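Local coordinates for PA14 domain-containing protein (Clostridium clariflavum, PDB 6QDI) that probably senses plant biomass at the cell surface as an RsgI-type anti-sigma factor, its tandem calcium-binding PA14 domains recognising extracellular sugars, at residues E60-I65 / E122-S127; D213-V218 / T247-L252; W227-L232 / A254-E259. One frame throughout, in Å; residues are numbered along the deposited sequence.

Contact 1: residues E60-I65 / E122-S127; sequences EYTFYI and EWSSAS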
loop_
_atom_site.group_PDB
_atom_site.type_symbol
_atom_site.label_atom_id
_atom_site.label_comp_id
_atom_site.label_asym_id
_atom_site.label_seq_id
_atom_site.Cartn_x
_atom_site.Cartn_y
_atom_site.Cartn_z
ATOM N N GLU A 60 29.358 -13.338 -14.094
ATOM C CA GLU A 60 28.025 -13.796 -13.663
ATOM C C GLU A 60 27.869 -13.492 -12.177
ATOM O O GLU A 60 28.574 -14.064 -11.332
ATOM C CB GLU A 60 27.801 -15.280 -13.928
ATOM C CG GLU A 60 26.356 -15.658 -13.704
ATOM C CD GLU A 60 26.040 -17.093 -14.021
ATOM O OE1 GLU A 60 26.797 -17.980 -13.567
ATOM O OE2 GLU A 60 24.988 -17.345 -14.660
ATOM N N TYR A 61 26.878 -12.648 -11.873
ATOM C CA TYR A 61 26.528 -12.317 -10.484
ATOM C C TYR A 61 25.389 -13.176 -10.011
ATOM O O TYR A 61 24.475 -13.512 -10.778
ATOM C CB TYR A 61 26.144 -10.841 -10.370
ATOM C CG TYR A 61 27.348 -9.947 -10.231
ATOM C CD1 TYR A 61 28.124 -9.609 -11.344
ATOM C CD2 TYR A 61 27.757 -9.481 -8.995
ATOM C CE1 TYR A 61 29.246 -8.821 -11.219
ATOM C CE2 TYR A 61 28.892 -8.681 -8.873
ATOM C CZ TYR A 61 29.632 -8.343 -9.988
ATOM O OH TYR A 61 30.752 -7.538 -9.914
ATOM N N THR A 62 25.474 -13.573 -8.741
ATOM C CA THR A 62 24.344 -14.148 -8.020
ATOM C C THR A 62 23.817 -13.127 -7.043
ATOM O O THR A 62 24.616 -12.492 -6.341
ATOM C CB THR A 62 24.751 -15.414 -7.253
ATOM O OG1 THR A 62 25.287 -16.357 -8.184
ATOM C CG2 THR A 62 23.559 -16.048 -6.557
ATOM N N PHE A 63 22.492 -12.917 -7.059
ATOM C CA PHE A 63 21.807 -12.100 -6.071
ATOM C C PHE A 63 21.060 -13.008 -5.114
ATOM O O PHE A 63 20.417 -13.976 -5.579
ATOM C CB PHE A 63 20.850 -11.097 -6.750
ATOM C CG PHE A 63 21.612 -10.028 -7.508
ATOM C CD1 PHE A 63 22.017 -10.227 -8.834
ATOM C CD2 PHE A 63 21.986 -8.865 -6.891
ATOM C CE1 PHE A 63 22.789 -9.287 -9.483
ATOM C CE2 PHE A 63 22.715 -7.916 -7.543
ATOM C CZ PHE A 63 23.111 -8.104 -8.844
ATOM N N TYR A 64 21.175 -12.726 -3.824
ATOM C CA TYR A 64 20.546 -13.509 -2.790
ATOM C C TYR A 64 19.556 -12.614 -2.058
ATOM O O TYR A 64 19.914 -11.493 -1.658
ATOM C CB TYR A 64 21.561 -14.018 -1.755
ATOM C CG TYR A 64 22.775 -14.702 -2.330
ATOM C CD1 TYR A 64 23.832 -13.975 -2.843
ATOM C CD2 TYR A 64 22.886 -16.078 -2.324
ATOM C CE1 TYR A 64 24.978 -14.593 -3.334
ATOM C CE2 TYR A 64 24.037 -16.717 -2.811
ATOM C CZ TYR A 64 25.036 -15.973 -3.351
ATOM O OH TYR A 64 26.154 -16.631 -3.827
ATOM N N ILE A 65 18.366 -13.142 -1.811
ATOM C CA ILE A 65 17.385 -12.480 -1.004
ATOM C C ILE A 65 16.984 -13.344 0.175
ATOM O O ILE A 65 16.702 -14.523 0.025
ATOM C CB ILE A 65 16.193 -12.056 -1.858
ATOM C CG1 ILE A 65 16.637 -10.876 -2.762
ATOM C CG2 ILE A 65 15.051 -11.561 -0.986
ATOM C CD1 ILE A 65 15.647 -10.164 -3.628
ATOM N N GLU A 122 21.884 -9.423 -1.018
ATOM C CA GLU A 122 23.320 -9.708 -1.134
ATOM C C GLU A 122 23.655 -10.021 -2.565
ATOM O O GLU A 122 22.785 -10.356 -3.396
ATOM C CB GLU A 122 23.712 -10.909 -0.235
ATOM C CG GLU A 122 23.509 -10.659 1.250
ATOM C CD GLU A 122 23.663 -11.946 1.997
ATOM O OE1 GLU A 122 22.660 -12.658 2.136
ATOM O OE2 GLU A 122 24.816 -12.319 2.321
ATOM N N TRP A 123 24.960 -9.989 -2.860
ATOM C CA TRP A 123 25.477 -10.442 -4.153
ATOM C C TRP A 123 26.788 -11.203 -3.965
ATOM O O TRP A 123 27.452 -11.105 -2.942
ATOM C CB TRP A 123 25.621 -9.299 -5.185
ATOM C CG TRP A 123 26.608 -8.207 -4.888
ATOM C CD1 TRP A 123 27.449 -8.086 -3.801
ATOM C CD2 TRP A 123 26.898 -7.117 -5.744
ATOM N NE1 TRP A 123 28.185 -6.939 -3.921
ATOM C CE2 TRP A 123 27.870 -6.327 -5.111
ATOM C CE3 TRP A 123 26.383 -6.703 -6.960
ATOM C CZ2 TRP A 123 28.351 -5.151 -5.682
ATOM C CZ3 TRP A 123 26.866 -5.543 -7.533
ATOM C CH2 TRP A 123 27.818 -4.769 -6.890
ATOM N N SER A 124 27.124 -11.998 -4.980
ATOM C CA SER A 124 28.450 -12.590 -5.102
ATOM C C SER A 124 28.760 -12.757 -6.599
ATOM O O SER A 124 27.884 -12.748 -7.473
ATOM C CB SER A 124 28.535 -13.936 -4.397
ATOM O OG SER A 124 27.787 -14.932 -5.065
ATOM N N SER A 125 30.039 -12.940 -6.869
ATOM C CA SER A 125 30.518 -13.350 -8.190
ATOM C C SER A 125 31.872 -14.007 -7.987
ATOM O O SER A 125 32.367 -14.077 -6.853
ATOM C CB SER A 125 30.603 -12.142 -9.105
ATOM O OG SER A 125 31.674 -11.256 -8.796
ATOM N N ALA A 126 32.525 -14.425 -9.056
ATOM C CA ALA A 126 33.864 -15.028 -8.907
ATOM C C ALA A 126 34.801 -14.144 -8.131
ATOM O O ALA A 126 35.554 -14.650 -7.255
ATOM C CB ALA A 126 34.430 -15.355 -10.257
ATOM N N SER A 127 34.755 -12.841 -8.371
ATOM C CA SER A 127 35.640 -11.887 -7.703
ATOM C C SER A 127 34.995 -11.084 -6.575
ATOM O O SER A 127 35.650 -10.252 -5.948
ATOM C CB SER A 127 36.208 -10.917 -8.741
ATOM O OG SER A 127 36.882 -11.628 -9.776
HETATM O O HOH W 1 31.064 -15.136 -11.455
#
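Tyr61 and Trp123 lie side by side and point the same way from neighbouring antiparallel strands, the tyrosine edge atom CE2 resting over one face of the indole. Their planes are turned 40° apart, an oblique pairing in which Tyr61 CD2 comes within 3.7 Å of Trp123 CE3. Trp123 can reach across because its CG sits between the backbone N and the carbonyl carbon (chi1 64°). Phe63, opposite Trp123 in a non-hydrogen-bonded antiparallel pair, runs alongside the same indole, with Phe63 CE2 3.9 Å from Trp123 CE3. Ser125 CB makes a CH-pi contact over one face of the Tyr61 ring, 3.8 Å from its centroid; the serine hydroxyl is bonded to Glu59. The other side of the sheet carries Thr62, Tyr64, Glu122 and Ser124. There the Tyr64 ring lies with its edge along the 122-124 backbone, and Tyr64 OH and Ser124 OG share a 2.7 Å hydrogen bond, while Thr62 CG2 sits over one face of that ring, toward its rim. Arg130 makes a cation-pi contact with Tyr64 and a salt bridge with Glu122. Backbone bonds pair Thr62 with Ser124 and Tyr64 with Glu122; beyond the Thr62-Ser124 pair a water joins Glu60 O to Ala126 N. Aromatic residues inside, with Phe63 reaching Leu73 and Ile75 of strand 71-75, and hydroxyls outside are the two-sided pattern of a beta-sandwich, here the first PA14 domain.

Contact 2: residues D213-V218 / T247-L252; sequences DYVFYV and TEAISL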
loop_
_atom_site.group_PDB
_atom_site.type_symbol
_atom_site.label_atom_id
_atom_site.label_comp_id
_atom_site.label_asym_id
_atom_site.label_seq_id
_atom_site.Cartn_x
_atom_site.Cartn_y
_atom_site.Cartn_z
ATOM N N ASP A 213 -21.309 15.509 -12.743
ATOM C CA ASP A 213 -21.799 14.202 -12.365
ATOM C C ASP A 213 -20.673 13.312 -11.847
ATOM O O ASP A 213 -19.594 13.268 -12.439
ATOM C CB ASP A 213 -22.473 13.486 -13.541
ATOM C CG ASP A 213 -23.921 13.912 -13.790
ATOM O OD1 ASP A 213 -24.382 14.973 -13.343
ATOM O OD2 ASP A 213 -24.638 13.141 -14.437
ATOM N N TYR A 214 -20.964 12.640 -10.732
ATOM C CA TYR A 214 -20.011 11.766 -10.053
ATOM C C TYR A 214 -20.586 10.371 -9.917
ATOM O O TYR A 214 -21.774 10.191 -9.737
ATOM C CB TYR A 214 -19.667 12.306 -8.677
ATOM C CG TYR A 214 -18.900 13.601 -8.686
ATOM C CD1 TYR A 214 -19.522 14.808 -9.011
ATOM C CD2 TYR A 214 -17.570 13.654 -8.312
ATOM C CE1 TYR A 214 -18.814 15.994 -9.019
ATOM C CE2 TYR A 214 -16.866 14.816 -8.288
ATOM C CZ TYR A 214 -17.485 16.013 -8.640
ATOM O OH TYR A 214 -16.750 17.181 -8.632
ATOM N N VAL A 215 -19.689 9.391 -9.917
ATOM C CA VAL A 215 -20.007 8.006 -9.537
ATOM C C VAL A 215 -19.015 7.606 -8.446
ATOM O O VAL A 215 -17.841 7.856 -8.582
ATOM C CB VAL A 215 -19.875 7.060 -10.764
ATOM C CG1 VAL A 215 -20.007 5.609 -10.350
ATOM C CG2 VAL A 215 -20.954 7.407 -11.798
ATOM N N PHE A 216 -19.530 6.960 -7.403
ATOM C CA PHE A 216 -18.674 6.395 -6.357
ATOM C C PHE A 216 -18.547 4.886 -6.548
ATOM O O PHE A 216 -19.528 4.200 -6.861
ATOM C CB PHE A 216 -19.245 6.691 -4.978
ATOM C CG PHE A 216 -19.311 8.138 -4.686
ATOM C CD1 PHE A 216 -18.210 8.786 -4.154
ATOM C CD2 PHE A 216 -20.442 8.866 -4.892
ATOM C CE1 PHE A 216 -18.235 10.137 -3.858
ATOM C CE2 PHE A 216 -20.474 10.220 -4.625
ATOM C CZ PHE A 216 -19.355 10.863 -4.118
ATOM N N TYR A 217 -17.332 4.399 -6.341
ATOM C CA TYR A 217 -17.004 2.974 -6.447
ATOM C C TYR A 217 -16.477 2.514 -5.104
ATOM O O TYR A 217 -15.564 3.118 -4.531
ATOM C CB TYR A 217 -15.940 2.722 -7.491
ATOM C CG TYR A 217 -16.303 3.129 -8.905
ATOM C CD1 TYR A 217 -16.204 4.424 -9.365
ATOM C CD2 TYR A 217 -16.765 2.172 -9.786
ATOM C CE1 TYR A 217 -16.568 4.737 -10.682
ATOM C CE2 TYR A 217 -17.105 2.487 -11.085
ATOM C CZ TYR A 217 -17.003 3.777 -11.514
ATOM O OH TYR A 217 -17.350 4.154 -12.799
ATOM N N VAL A 218 -16.999 1.394 -4.630
ATOM C CA VAL A 218 -16.466 0.757 -3.428
ATOM C C VAL A 218 -15.991 -0.626 -3.826
ATOM O O VAL A 218 -16.785 -1.470 -4.287
ATOM C CB VAL A 218 -17.530 0.654 -2.333
ATOM C CG1 VAL A 218 -17.006 -0.075 -1.118
ATOM C CG2 VAL A 218 -17.974 2.035 -1.934
ATOM N N THR A 247 -22.259 3.382 -7.344
ATOM C CA THR A 247 -23.504 4.147 -7.346
ATOM C C THR A 247 -23.936 4.424 -8.788
ATOM O O THR A 247 -23.148 4.309 -9.720
ATOM C CB THR A 247 -23.365 5.474 -6.573
ATOM O OG1 THR A 247 -22.464 6.355 -7.242
ATOM C CG2 THR A 247 -22.868 5.229 -5.154
ATOM N N GLU A 248 -25.164 4.892 -8.929
ATOM C CA GLU A 248 -25.562 5.600 -10.128
ATOM C C GLU A 248 -24.828 6.943 -10.177
ATOM O O GLU A 248 -24.241 7.390 -9.195
ATOM C CB GLU A 248 -27.078 5.829 -10.131
ATOM C CG GLU A 248 -27.870 4.549 -10.081
ATOM C CD GLU A 248 -27.531 3.678 -11.243
ATOM O OE1 GLU A 248 -27.725 4.125 -12.394
ATOM O OE2 GLU A 248 -27.046 2.550 -11.021
ATOM N N ALA A 249 -24.848 7.597 -11.329
ATOM C CA ALA A 249 -24.341 8.964 -11.430
ATOM C C ALA A 249 -25.192 9.918 -10.610
ATOM O O ALA A 249 -26.445 9.792 -10.574
ATOM C CB ALA A 249 -24.298 9.417 -12.870
ATOM N N ILE A 250 -24.535 10.866 -9.947
ATOM C CA ILE A 250 -25.189 11.826 -9.096
ATOM C C ILE A 250 -24.663 13.202 -9.500
ATOM O O ILE A 250 -23.448 13.412 -9.577
ATOM C CB ILE A 250 -24.876 11.562 -7.609
ATOM C CG1 ILE A 250 -25.255 10.126 -7.203
ATOM C CG2 ILE A 250 -25.607 12.603 -6.766
ATOM C CD1 ILE A 250 -24.714 9.709 -5.855
ATOM N N SER A 251 -25.598 14.107 -9.780
ATOM C CA SER A 251 -25.254 15.493 -10.103
ATOM C C SER A 251 -24.954 16.274 -8.831
ATOM O O SER A 251 -25.801 16.331 -7.924
ATOM C CB SER A 251 -26.384 16.164 -10.867
ATOM O OG SER A 251 -26.102 17.518 -11.114
ATOM N N LEU A 252 -23.761 16.854 -8.766
ATOM C CA LEU A 252 -23.293 17.520 -7.550
ATOM C C LEU A 252 -22.720 18.878 -7.931
ATOM O O LEU A 252 -22.356 19.148 -9.089
ATOM C CB LEU A 252 -22.236 16.655 -6.856
ATOM C CG LEU A 252 -22.720 15.294 -6.356
ATOM C CD1 LEU A 252 -21.536 14.440 -5.910
ATOM C CD2 LEU A 252 -23.760 15.435 -5.257
#
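Thr247 bonds both the N and the O of Phe216: Phe216 N donates to Thr247 OG1 over 3.0 Å in a nearly straight bond (171°), and Thr247 N donates back to Phe216 O at 2.9 Å. The side-chain hydroxyl thus stands where a backbone carbonyl would be expected in a regular strand pair. Its position follows from chi1 of 67°, which holds OG1 between the threonine N and carbonyl carbon. The same hydroxyl donates a hydrogen bond to Glu248 O (2.8 Å from Thr247 OG1), so it acts as acceptor and donor at once. Farther along, the chains return to ordinary antiparallel pairing, with Tyr214 and Ile250 exchanging two backbone bonds.

Around these bonds the side chains divide by face. Val215 CG2 lies against Ala249, 3.7 Å from Ala249 CA, and its other methyl, CG1, approaches Thr247 O. On the buried side the Leu252 methyl CD1 meets the Tyr214 ring obliquely, 3.7 Å from Tyr214 CD1. At the exposed end Asp213 OD1 abuts the backbone of Ser251.

A second shell surrounds the aromatic groups. Tyr214 OH is hydrogen-bonded to Tyr210 O, and the Trp277 ring, on strand 271-279, meets that of Tyr214 at about 45° and also touches the Phe216 side chain; Leu226 and Leu233 pack on Thr247 from the facing sheet.

With one hydroxyl replacing a carbonyl, the 247-249 backbone can depart from strand geometry while Phe216 N, at a buried residue, keeps its acceptor; the bond donated to Glu248 O fixes the hydroxyl's direction and probably strengthens it as an acceptor.

Contact 3: residues W227-L232 / A254-E259; sequences WIDRQL and AGQRVE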
loop_
_atom_site.group_PDB
_atom_site.type_symbol
_atom_site.label_atom_id
_atom_site.label_comp_id
_atom_site.label_asym_id
_atom_site.label_seq_id
_atom_site.Cartn_x
_atom_site.Cartn_y
_atom_site.Cartn_z
ATOM N N TRP A 227 -23.601 4.635 2.511
ATOM C CA TRP A 227 -24.688 5.606 2.691
ATOM C C TRP A 227 -24.192 6.966 2.211
ATOM O O TRP A 227 -23.135 7.441 2.632
ATOM C CB TRP A 227 -25.055 5.720 4.169
ATOM C CG TRP A 227 -25.615 4.486 4.755
ATOM C CD1 TRP A 227 -24.951 3.368 5.181
ATOM C CD2 TRP A 227 -27.019 4.206 4.975
ATOM N NE1 TRP A 227 -25.841 2.447 5.685
ATOM C CE2 TRP A 227 -27.112 2.929 5.577
ATOM C CE3 TRP A 227 -28.196 4.929 4.766
ATOM C CZ2 TRP A 227 -28.337 2.350 5.925
ATOM C CZ3 TRP A 227 -29.409 4.370 5.130
ATOM C CH2 TRP A 227 -29.467 3.091 5.711
ATOM N N ILE A 228 -24.965 7.593 1.334
ATOM C CA ILE A 228 -24.669 8.910 0.768
ATOM C C ILE A 228 -25.913 9.751 1.049
ATOM O O ILE A 228 -27.021 9.412 0.582
ATOM C CB ILE A 228 -24.413 8.782 -0.770
ATOM C CG1 ILE A 228 -23.110 8.050 -1.048
ATOM C CG2 ILE A 228 -24.509 10.103 -1.444
ATOM C CD1 ILE A 228 -21.854 8.736 -0.608
ATOM N N ASP A 229 -25.740 10.816 1.824
ATOM C CA ASP A 229 -26.879 11.646 2.225
ATOM C C ASP A 229 -28.018 10.824 2.791
ATOM O O ASP A 229 -29.199 11.043 2.528
ATOM C CB ASP A 229 -27.310 12.589 1.113
ATOM C CG ASP A 229 -26.303 13.690 0.855
ATOM O OD1 ASP A 229 -25.578 14.086 1.803
ATOM O OD2 ASP A 229 -26.255 14.194 -0.301
ATOM N N ARG A 230 -27.661 9.842 3.632
ATOM C CA ARG A 230 -28.603 8.986 4.373
ATOM C C ARG A 230 -29.478 8.129 3.468
ATOM O O ARG A 230 -30.527 7.665 3.902
ATOM C CB ARG A 230 -29.409 9.779 5.392
ATOM C CG ARG A 230 -28.496 10.535 6.304
ATOM C CD ARG A 230 -29.249 11.175 7.449
ATOM N NE ARG A 230 -28.354 12.024 8.187
ATOM C CZ ARG A 230 -28.785 12.921 9.062
ATOM N NH1 ARG A 230 -30.065 12.945 9.483
ATOM N NH2 ARG A 230 -27.922 13.778 9.548
ATOM N N GLN A 231 -28.976 7.843 2.268
ATOM C CA GLN A 231 -29.572 6.845 1.367
ATOM C C GLN A 231 -28.586 5.712 1.196
ATOM O O GLN A 231 -27.376 5.953 0.974
ATOM C CB GLN A 231 -29.844 7.482 0.006
ATOM C CG GLN A 231 -30.839 8.627 0.050
ATOM C CD GLN A 231 -32.239 8.186 0.418
ATOM O OE1 GLN A 231 -32.683 7.085 0.088
ATOM N NE2 GLN A 231 -32.950 9.056 1.116
ATOM N N LEU A 232 -29.068 4.478 1.331
ATOM C CA LEU A 232 -28.201 3.322 1.224
ATOM C C LEU A 232 -28.041 2.986 -0.259
ATOM O O LEU A 232 -28.937 2.442 -0.905
ATOM C CB LEU A 232 -28.807 2.175 1.989
ATOM C CG LEU A 232 -28.051 0.847 1.936
ATOM C CD1 LEU A 232 -26.649 0.965 2.494
ATOM C CD2 LEU A 232 -28.869 -0.164 2.718
ATOM N N ALA A 254 -20.008 22.145 -6.881
ATOM C CA ALA A 254 -18.818 22.554 -6.170
ATOM C C ALA A 254 -19.198 23.077 -4.781
ATOM O O ALA A 254 -20.083 23.920 -4.649
ATOM C CB ALA A 254 -18.043 23.588 -6.943
ATOM N N GLY A 255 -18.489 22.598 -3.763
ATOM C CA GLY A 255 -18.765 23.013 -2.375
ATOM C C GLY A 255 -19.845 22.240 -1.687
ATOM O O GLY A 255 -20.024 22.377 -0.491
ATOM N N GLN A 256 -20.585 21.390 -2.400
ATOM C CA GLN A 256 -21.614 20.611 -1.790
ATOM C C GLN A 256 -20.995 19.623 -0.801
ATOM O O GLN A 256 -19.964 19.037 -1.082
ATOM C CB GLN A 256 -22.407 19.861 -2.881
ATOM C CG GLN A 256 -23.517 18.982 -2.380
ATOM C CD GLN A 256 -24.402 18.457 -3.455
ATOM O OE1 GLN A 256 -24.289 18.855 -4.632
ATOM N NE2 GLN A 256 -25.327 17.599 -3.062
ATOM N N ARG A 257 -21.632 19.438 0.349
ATOM C CA ARG A 257 -21.191 18.496 1.362
ATOM C C ARG A 257 -22.114 17.307 1.292
ATOM O O ARG A 257 -23.319 17.402 1.525
ATOM C CB ARG A 257 -21.164 19.136 2.751
ATOM C CG ARG A 257 -19.916 19.938 2.994
ATOM C CD ARG A 257 -20.018 20.854 4.196
ATOM N NE ARG A 257 -20.602 20.225 5.385
ATOM C CZ ARG A 257 -19.963 19.560 6.352
ATOM N NH1 ARG A 257 -20.660 19.047 7.347
ATOM N NH2 ARG A 257 -18.656 19.322 6.311
ATOM N N VAL A 258 -21.539 16.155 0.950
ATOM C CA VAL A 258 -22.249 14.894 0.833
ATOM C C VAL A 258 -21.958 14.092 2.083
ATOM O O VAL A 258 -20.805 13.765 2.371
ATOM C CB VAL A 258 -21.789 14.137 -0.456
ATOM C CG1 VAL A 258 -22.434 12.787 -0.532
ATOM C CG2 VAL A 258 -22.003 14.990 -1.692
ATOM N N GLU A 259 -22.975 13.793 2.872
ATOM C CA GLU A 259 -22.795 13.015 4.115
ATOM C C GLU A 259 -22.469 11.573 3.754
ATOM O O GLU A 259 -23.154 10.973 2.947
ATOM C CB GLU A 259 -24.048 13.096 4.962
ATOM C CG GLU A 259 -23.884 12.552 6.374
ATOM C CD GLU A 259 -25.183 12.657 7.190
ATOM O OE1 GLU A 259 -25.661 11.676 7.836
ATOM O OE2 GLU A 259 -25.764 13.689 7.219
HETATM O O HOH W 2 -25.434 16.791 -0.262
HETATM O O HOH W 3 -25.038 9.232 4.580
#
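A hairpin turn is pinned here to the start of an adjoining strand: Asp229 and Arg230, the central residues of a type I' beta turn from Ile228 to Gln231, bind Glu259 in the second PA14 domain. Asp229 makes a reciprocal pair, its N donating to Glu259 O and its OD1 receiving Glu259 N, each at 2.8 Å. The amide meets OD1 from above the carboxylate plane, 38° out of it. Arg230 approaches the glutamate side-on, with NE 2.7 Å from Glu259 OE1 and nearly straight, and NH2 3.2 Å from Glu259 OE2 in a more bent bond. The two planes are 57° apart, so this bidentate salt bridge is twisted. An extended glutamate, CG anti to its N (chi1 -169°), carries the carboxylate to the turn. One water links Asp229 OD2 to Gln256 NE2 and Arg257 O; another joins Arg230 N to Glu259 O. On the buried side Ile228 CG2 packs 3.5 Å from Val258 CG1. Strand 257-266 lies between the 223-228/231-240 hairpin and strand 198-207, where Ile206 bonds the Val258 backbone and Phe205 touches Glu259.

Contact 1 belongs to the first PA14 domain and contacts 2 and 3 to the second, on opposite sides of the chain's centre; centres of contacts 1 and 2 lie 53 Å apart, and those of contacts 1 and 3 57 Å. Contacts 2 and 3 are neighbours, with centres 11 Å apart, and touch where Leu252 CD2 packs 4.0 Å from Val258 CG2. Their segments alternate along the chain: strand 212-220 leads into 223-228, and 231-240 into 242-252, and the two contacts lie in the two different sheets of the same domain. All three lie away from the calcium sites, such as those at Asp68 and Asp221.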